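Local coordinates for protein alpha-fucosidase (Bifidobacterium bifidum, PDB 2EAB) that acts as a 1,2-alpha-L-fucosidase, probably releasing fucose from glycans with the family 95 catalytic region that this chain contains, at residues Y742-V745 and E746-L749; D759-A762 and P763-D767; Y654-G657 and A658-K661. All blocks are in the same frame, centred on the assembly; numbering follows the deposited sequence.

Overall arrangement
Following the chain from the N terminus, contact 3 (654-661) comes first. It closes a tight turn in the long loop between helices 632-639 and 697-711. Contact 1 (742-749) follows, as successive turns of helix 738-751. Contact 2 (759-767) then folds back the loop that leads from this helix to helix 767-780. The three lie in series; none nests in or crosses another. Contacts 1 and 2 touch through Gln748 NE2 and Asp759 OD1, 3.1 Å apart, which tie the helix to the loop after it. Contact 3 is remote, its centre about 31 Å from that of contact 1 and about 33 Å from that of contact 2.

Contact 1 (Y742-V745 and E746-L749); sequences YQLV and ELQL
Tyr742 has its CG opposite the backbone N (chi1 172°), and Glu746 has its CG opposite the carbonyl carbon (chi1 -79°). These two torsions bring the phenol ring and the glutamate chain together, one helical turn apart. Glu746 runs extended beyond CG and passes slantwise along the ring. Its CD lies 3.3 Å from Tyr742 CE2, and its CG lies 3.5 Å from Tyr742 CZ. The ring and carboxylate planes are 32° apart. The polar ends share a partner outside the segments. Lys368 forms a salt bridge with Glu746 OE2 and a hydrogen bond with Tyr742 OH, which also bonds to Glu372. The cation probably stabilises the carboxylate as an anion.

The contact belongs to helix 738-751, in the family 95 catalytic region, whose clan is built on an (alpha/alpha)6 barrel. Helical i to i+4 bonds run through it: Glu746 N reaches Tyr742 O at 2.9 Å, and Leu747 N reaches Gln743 O at 3.0 Å. A water adds a second grip on this carbonyl, donating to Gln743 O at 2.8 Å. The same water donates to Glu746 OE1, also at 2.8 Å, and so pins the other carboxylate oxygen to the backbone.

Val745 CG1 meets Leu749 CD1 at 4.2 Å, again four residues on. Leu744 packs on Ile725, Ile729 and Trp732 of helix 722-734. Gln748 is buried, and its amide is satisfied at both ends: OE1 accepts from Asn772, while NE2 donates to Gly768 O.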
loop_
_atom_site.group_PDB
_atom_site.type_symbol
_atom_site.label_atom_id
_atom_site.label_comp_id
_atom_site.label_asym_id
_atom_site.label_seq_id
_atom_site.Cartn_x
_atom_site.Cartn_y
_atom_site.Cartn_z
ATOM N N TYR A 742 -15.020 -11.427 -8.773
ATOM C CA TYR A 742 -14.945 -12.521 -7.818
ATOM C C TYR A 742 -14.061 -13.667 -8.318
ATOM O O TYR A 742 -13.290 -14.247 -7.554
ATOM C CB TYR A 742 -16.338 -13.052 -7.456
ATOM C CG TYR A 742 -16.242 -14.292 -6.618
ATOM C CD1 TYR A 742 -15.834 -14.219 -5.289
ATOM C CD2 TYR A 742 -16.486 -15.546 -7.170
ATOM C CE1 TYR A 742 -15.700 -15.361 -4.517
ATOM C CE2 TYR A 742 -16.360 -16.696 -6.407
ATOM C CZ TYR A 742 -15.961 -16.598 -5.083
ATOM O OH TYR A 742 -15.821 -17.732 -4.324
ATOM N N GLN A 743 -14.184 -13.989 -9.601
ATOM C CA GLN A 743 -13.361 -15.043 -10.188
ATOM C C GLN A 743 -11.868 -14.717 -10.072
ATOM O O GLN A 743 -11.043 -15.617 -9.892
ATOM C CB GLN A 743 -13.746 -15.283 -11.641
ATOM C CG GLN A 743 -15.016 -16.079 -11.844
ATOM C CD GLN A 743 -15.269 -16.328 -13.313
ATOM O OE1 GLN A 743 -15.151 -17.453 -13.795
ATOM N NE2 GLN A 743 -15.582 -15.271 -14.042
ATOM N N LEU A 744 -11.528 -13.430 -10.159
ATOM C CA LEU A 744 -10.146 -12.995 -9.970
ATOM C C LEU A 744 -9.702 -13.104 -8.512
ATOM O O LEU A 744 -8.556 -13.462 -8.245
ATOM C CB LEU A 744 -9.924 -11.584 -10.526
ATOM C CG LEU A 744 -9.985 -11.497 -12.055
ATOM C CD1 LEU A 744 -10.199 -10.062 -12.476
ATOM C CD2 LEU A 744 -8.737 -12.079 -12.730
ATOM N N VAL A 745 -10.602 -12.810 -7.573
ATOM C CA VAL A 745 -10.325 -13.048 -6.156
ATOM C C VAL A 745 -10.035 -14.535 -5.919
ATOM O O VAL A 745 -9.062 -14.885 -5.252
ATOM C CB VAL A 745 -11.483 -12.566 -5.246
ATOM C CG1 VAL A 745 -11.265 -13.011 -3.804
ATOM C CG2 VAL A 745 -11.623 -11.048 -5.308
ATOM N N GLU A 746 -10.864 -15.402 -6.498
ATOM C CA GLU A 746 -10.665 -16.850 -6.407
ATOM C C GLU A 746 -9.286 -17.239 -6.912
ATOM O O GLU A 746 -8.586 -18.035 -6.283
ATOM C CB GLU A 746 -11.692 -17.586 -7.255
ATOM C CG GLU A 746 -13.062 -17.745 -6.667
ATOM C CD GLU A 746 -13.930 -18.626 -7.548
ATOM O OE1 GLU A 746 -14.013 -18.357 -8.766
ATOM O OE2 GLU A 746 -14.523 -19.595 -7.026
ATOM N N LEU A 747 -8.908 -16.680 -8.057
ATOM C CA LEU A 747 -7.617 -16.991 -8.656
ATOM C C LEU A 747 -6.451 -16.490 -7.813
ATOM O O LEU A 747 -5.429 -17.171 -7.719
ATOM C CB LEU A 747 -7.535 -16.473 -10.091
ATOM C CG LEU A 747 -8.383 -17.244 -11.114
ATOM C CD1 LEU A 747 -8.515 -16.473 -12.419
ATOM C CD2 LEU A 747 -7.832 -18.649 -11.361
ATOM N N GLN A 748 -6.597 -15.316 -7.193
ATOM C CA GLN A 748 -5.569 -14.819 -6.280
ATOM C C GLN A 748 -5.382 -15.767 -5.098
ATOM O O GLN A 748 -4.255 -16.095 -4.725
ATOM C CB GLN A 748 -5.881 -13.409 -5.776
ATOM C CG GLN A 748 -4.776 -12.875 -4.857
ATOM C CD GLN A 748 -5.058 -11.501 -4.292
ATOM O OE1 GLN A 748 -6.208 -11.120 -4.088
ATOM N NE2 GLN A 748 -3.996 -10.749 -4.018
ATOM N N LEU A 749 -6.491 -16.214 -4.517
ATOM C CA LEU A 749 -6.426 -17.111 -3.373
ATOM C C LEU A 749 -5.806 -18.454 -3.749
ATOM O O LEU A 749 -5.052 -19.025 -2.970
ATOM C CB LEU A 749 -7.809 -17.281 -2.729
ATOM C CG LEU A 749 -8.135 -16.283 -1.606
ATOM C CD1 LEU A 749 -7.910 -14.824 -2.020
ATOM C CD2 LEU A 749 -9.556 -16.464 -1.115
HETATM O O HOH W 1 -11.936 -18.147 -10.615
#

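Contact 2 (D759-A762 and P763-D767); sequences DYHA and PFQID
Asp759 O lies at the edge of the Phe764 ring, in its plane, 3.4 Å from Phe764 CD1. The setting is a tight reversal round two successive cis peptides, His761-Ala762 and Ala762-Pro763, in the loop of the family 95 catalytic region that leads into helix 767-780. Tyr760 and Phe764 face each other as an antiparallel, non-hydrogen-bonded pair. Two backbone bonds flank them. Gln765 N donates to Asp759 O at 3.0 Å, and His761 N donates to Pro763 O at 2.8 Å. The second donor stands above the carbonyl plane, not on a lone pair, yet its N-H points almost straight at the oxygen.

The aromatic rings diverge to separate partners. Phe764 stacks on Phe758, Tyr760 stacks on Tyr754, and His761 meets Trp415 edge-to-face. Across the reversal, His761 CB rests against Gln765 CG at 3.7 Å. The carboxylates of Asp759 and Asp767 cross with their planes 73° apart, and Asp759 OD2 is 3.5 Å from Asp767 OD1. Asp759 OD1 accepts from Gln748, which anchors this side chain to helix 738-751.

Pro763 packs on Tyr39 and on Gln48 of helix 42-50. With an alanine in place of Pro763, the second cis peptide would probably lose the ring that favours it, and the reversal that sets Pro763 O against His761 N would be likely to open. A chi1 of 180° swings the His761 ring to the carbonyl side. There ND1 donates to Ala762 O at 2.9 Å, with the oxygen close to the ring plane.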
loop_
_atom_site.group_PDB
_atom_site.type_symbol
_atom_site.label_atom_id
_atom_site.label_comp_id
_atom_site.label_asym_id
_atom_site.label_seq_id
_atom_site.Cartn_x
_atom_site.Cartn_y
_atom_site.Cartn_z
ATOM N N ASP A 759 0.507 -12.548 0.312
ATOM C CA ASP A 759 0.430 -12.454 -1.139
ATOM C C ASP A 759 1.803 -12.690 -1.742
ATOM O O ASP A 759 2.821 -12.258 -1.184
ATOM C CB ASP A 759 -0.076 -11.066 -1.539
ATOM C CG ASP A 759 -0.005 -10.812 -3.031
ATOM O OD1 ASP A 759 -0.923 -11.224 -3.758
ATOM O OD2 ASP A 759 0.971 -10.161 -3.485
ATOM N N TYR A 760 1.822 -13.350 -2.893
ATOM C CA TYR A 760 3.078 -13.564 -3.577
ATOM C C TYR A 760 3.066 -13.233 -5.053
ATOM O O TYR A 760 2.033 -13.297 -5.723
ATOM C CB TYR A 760 3.657 -14.953 -3.288
ATOM C CG TYR A 760 3.042 -16.162 -3.970
ATOM C CD1 TYR A 760 3.418 -16.526 -5.263
ATOM C CD2 TYR A 760 2.156 -16.997 -3.287
ATOM C CE1 TYR A 760 2.901 -17.668 -5.872
ATOM C CE2 TYR A 760 1.642 -18.148 -3.888
ATOM C CZ TYR A 760 2.016 -18.469 -5.179
ATOM O OH TYR A 760 1.529 -19.600 -5.796
ATOM N N HIS A 761 4.256 -12.877 -5.522
ATOM C CA HIS A 761 4.511 -12.465 -6.890
ATOM C C HIS A 761 4.939 -13.615 -7.842
ATOM O O HIS A 761 4.524 -13.593 -8.992
ATOM C CB HIS A 761 5.508 -11.290 -6.877
ATOM C CG HIS A 761 5.874 -10.758 -8.226
ATOM N ND1 HIS A 761 6.837 -11.344 -9.022
ATOM C CD2 HIS A 761 5.453 -9.658 -8.896
ATOM C CE1 HIS A 761 6.969 -10.644 -10.134
ATOM N NE2 HIS A 761 6.144 -9.614 -10.082
ATOM N N ALA A 762 5.763 -14.600 -7.450
ATOM C CA ALA A 762 6.551 -14.707 -6.225
ATOM C C ALA A 762 7.777 -13.793 -6.328
ATOM O O ALA A 762 8.122 -13.345 -7.423
ATOM C CB ALA A 762 6.999 -16.157 -6.053
ATOM N N PRO A 763 8.456 -13.514 -5.198
ATOM C CA PRO A 763 8.232 -13.950 -3.827
ATOM C C PRO A 763 7.147 -13.123 -3.129
ATOM O O PRO A 763 6.381 -12.408 -3.789
ATOM C CB PRO A 763 9.597 -13.712 -3.186
ATOM C CG PRO A 763 10.086 -12.482 -3.868
ATOM C CD PRO A 763 9.647 -12.646 -5.301
ATOM N N PHE A 764 7.083 -13.235 -1.806
ATOM C CA PHE A 764 6.167 -12.434 -0.993
ATOM C C PHE A 764 6.256 -10.966 -1.376
ATOM O O PHE A 764 7.351 -10.394 -1.396
ATOM C CB PHE A 764 6.509 -12.612 0.494
ATOM C CG PHE A 764 5.983 -11.520 1.404
ATOM C CD1 PHE A 764 4.647 -11.127 1.388
ATOM C CD2 PHE A 764 6.837 -10.926 2.321
ATOM C CE1 PHE A 764 4.185 -10.129 2.257
ATOM C CE2 PHE A 764 6.384 -9.943 3.196
ATOM C CZ PHE A 764 5.058 -9.538 3.162
ATOM N N GLN A 765 5.095 -10.386 -1.687
ATOM C CA GLN A 765 4.932 -8.959 -1.952
ATOM C C GLN A 765 3.617 -8.560 -1.306
ATOM O O GLN A 765 2.572 -9.139 -1.612
ATOM C CB GLN A 765 4.881 -8.691 -3.459
ATOM C CG GLN A 765 6.218 -8.881 -4.166
ATOM C CD GLN A 765 7.239 -7.838 -3.766
ATOM O OE1 GLN A 765 8.137 -8.098 -2.956
ATOM N NE2 GLN A 765 7.109 -6.653 -4.328
ATOM N N ILE A 766 3.661 -7.592 -0.402
ATOM C CA ILE A 766 2.473 -7.248 0.380
ATOM C C ILE A 766 1.410 -6.498 -0.431
ATOM O O ILE A 766 0.226 -6.479 -0.060
ATOM C CB ILE A 766 2.866 -6.456 1.648
ATOM C CG1 ILE A 766 1.815 -6.625 2.751
ATOM C CG2 ILE A 766 3.172 -4.989 1.319
ATOM C CD1 ILE A 766 2.287 -6.176 4.125
ATOM N N ASP A 767 1.828 -5.896 -1.544
ATOM C CA ASP A 767 0.919 -5.109 -2.373
ATOM C C ASP A 767 -0.415 -5.812 -2.618
ATOM O O ASP A 767 -1.480 -5.246 -2.344
ATOM C CB ASP A 767 1.575 -4.651 -3.692
ATOM C CG ASP A 767 2.399 -5.740 -4.385
ATOM O OD1 ASP A 767 1.985 -6.915 -4.451
ATOM O OD2 ASP A 767 3.478 -5.391 -4.907
#

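Contact 3 (Y654-G657 and A658-K661); sequences YFEG and ALGK
Lys661 O accepts a hydrogen bond from Gly657 N at 2.8 Å, with an N-H...O angle of 168°. The donor is tilted from the carbonyl plane. A weaker CA-H...O contact comes to the same oxygen from Glu656 CA, 3.3 Å from Lys661 O. Together they close a tight loop round a type II beta turn from Ala658 to Lys661. Inside that turn Lys661 N bonds to Ala658 O at 3.0 Å, and Gly660 takes the positive phi (73°) that favours glycine.

The Glu656 side chain lies alongside the turn. Its CG is turned away from the backbone N (chi1 -176°), and the chain is extended beyond it. This sets CG close to two carbonyls, 3.5 Å from Ala658 O and 3.5 Å from Lys661 O. Farther out, OE1 comes within 3.8 Å of Leu659 CA.

Neighbours in the same long loop hold the carboxylate: OE1 accepts from Gln649 NE2, which also donates to Gly657 O, and OE2 accepts from Glu652 N. The turn is tied to this loop through Leu659 N and Ser647 OG. The buried carboxylate thus has amide N-H donors on both oxygens. These donors would probably favour its charged form.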
loop_
_atom_site.group_PDB
_atom_site.type_symbol
_atom_site.label_atom_id
_atom_site.label_comp_id
_atom_site.label_asym_id
_atom_site.label_seq_id
_atom_site.Cartn_x
_atom_site.Cartn_y
_atom_site.Cartn_z
ATOM N N TYR A 654 -1.251 7.009 -28.598
ATOM C CA TYR A 654 -2.063 7.876 -29.457
ATOM C C TYR A 654 -1.888 7.620 -30.949
ATOM O O TYR A 654 -2.719 8.058 -31.747
ATOM C CB TYR A 654 -1.903 9.360 -29.065
ATOM C CG TYR A 654 -2.363 9.562 -27.647
ATOM C CD1 TYR A 654 -3.691 9.310 -27.298
ATOM C CD2 TYR A 654 -1.471 9.921 -26.637
ATOM C CE1 TYR A 654 -4.126 9.436 -25.987
ATOM C CE2 TYR A 654 -1.901 10.050 -25.318
ATOM C CZ TYR A 654 -3.227 9.804 -25.003
ATOM O OH TYR A 654 -3.639 9.920 -23.696
ATOM N N PHE A 655 -0.837 6.892 -31.324
ATOM C CA PHE A 655 -0.688 6.454 -32.717
ATOM C C PHE A 655 -1.401 5.132 -33.041
ATOM O O PHE A 655 -1.356 4.656 -34.181
ATOM C CB PHE A 655 0.786 6.441 -33.184
ATOM C CG PHE A 655 1.727 5.593 -32.344
ATOM C CD1 PHE A 655 1.368 4.333 -31.871
ATOM C CD2 PHE A 655 3.015 6.052 -32.085
ATOM C CE1 PHE A 655 2.262 3.565 -31.122
ATOM C CE2 PHE A 655 3.912 5.296 -31.340
ATOM C CZ PHE A 655 3.535 4.051 -30.857
ATOM N N GLU A 656 -2.062 4.550 -32.044
ATOM C CA GLU A 656 -2.728 3.259 -32.183
ATOM C C GLU A 656 -3.990 3.346 -33.045
ATOM O O GLU A 656 -4.701 4.350 -33.021
ATOM C CB GLU A 656 -3.069 2.739 -30.786
ATOM C CG GLU A 656 -3.688 1.356 -30.699
ATOM C CD GLU A 656 -3.840 0.897 -29.258
ATOM O OE1 GLU A 656 -4.780 0.127 -28.970
ATOM O OE2 GLU A 656 -3.023 1.316 -28.406
ATOM N N GLY A 657 -4.249 2.290 -33.814
ATOM C CA GLY A 657 -5.502 2.154 -34.561
ATOM C C GLY A 657 -6.283 1.008 -33.954
ATOM O O GLY A 657 -6.940 1.169 -32.918
ATOM N N ALA A 658 -6.207 -0.155 -34.593
ATOM C CA ALA A 658 -6.687 -1.389 -33.994
ATOM C C ALA A 658 -5.743 -1.787 -32.862
ATOM O O ALA A 658 -4.623 -1.275 -32.766
ATOM C CB ALA A 658 -6.770 -2.491 -35.037
ATOM N N LEU A 659 -6.195 -2.702 -32.011
ATOM C CA LEU A 659 -5.400 -3.139 -30.869
ATOM C C LEU A 659 -4.025 -3.650 -31.308
ATOM O O LEU A 659 -3.929 -4.525 -32.170
ATOM C CB LEU A 659 -6.153 -4.216 -30.085
ATOM C CG LEU A 659 -5.458 -4.768 -28.839
ATOM C CD1 LEU A 659 -5.336 -3.712 -27.743
ATOM C CD2 LEU A 659 -6.192 -5.987 -28.320
ATOM N N GLY A 660 -2.970 -3.081 -30.723
ATOM C CA GLY A 660 -1.594 -3.487 -31.017
ATOM C C GLY A 660 -1.054 -3.060 -32.373
ATOM O O GLY A 660 0.024 -3.506 -32.782
ATOM N N LYS A 661 -1.789 -2.189 -33.060
ATOM C CA LYS A 661 -1.435 -1.749 -34.411
ATOM C C LYS A 661 -1.438 -0.232 -34.507
ATOM O O LYS A 661 -2.140 0.440 -33.751
ATOM C CB LYS A 661 -2.427 -2.315 -35.439
ATOM C CG LYS A 661 -2.640 -3.825 -35.382
ATOM C CD LYS A 661 -1.447 -4.601 -35.926
ATOM C CE LYS A 661 -1.689 -6.105 -35.862
ATOM N NZ LYS A 661 -2.798 -6.544 -36.755
#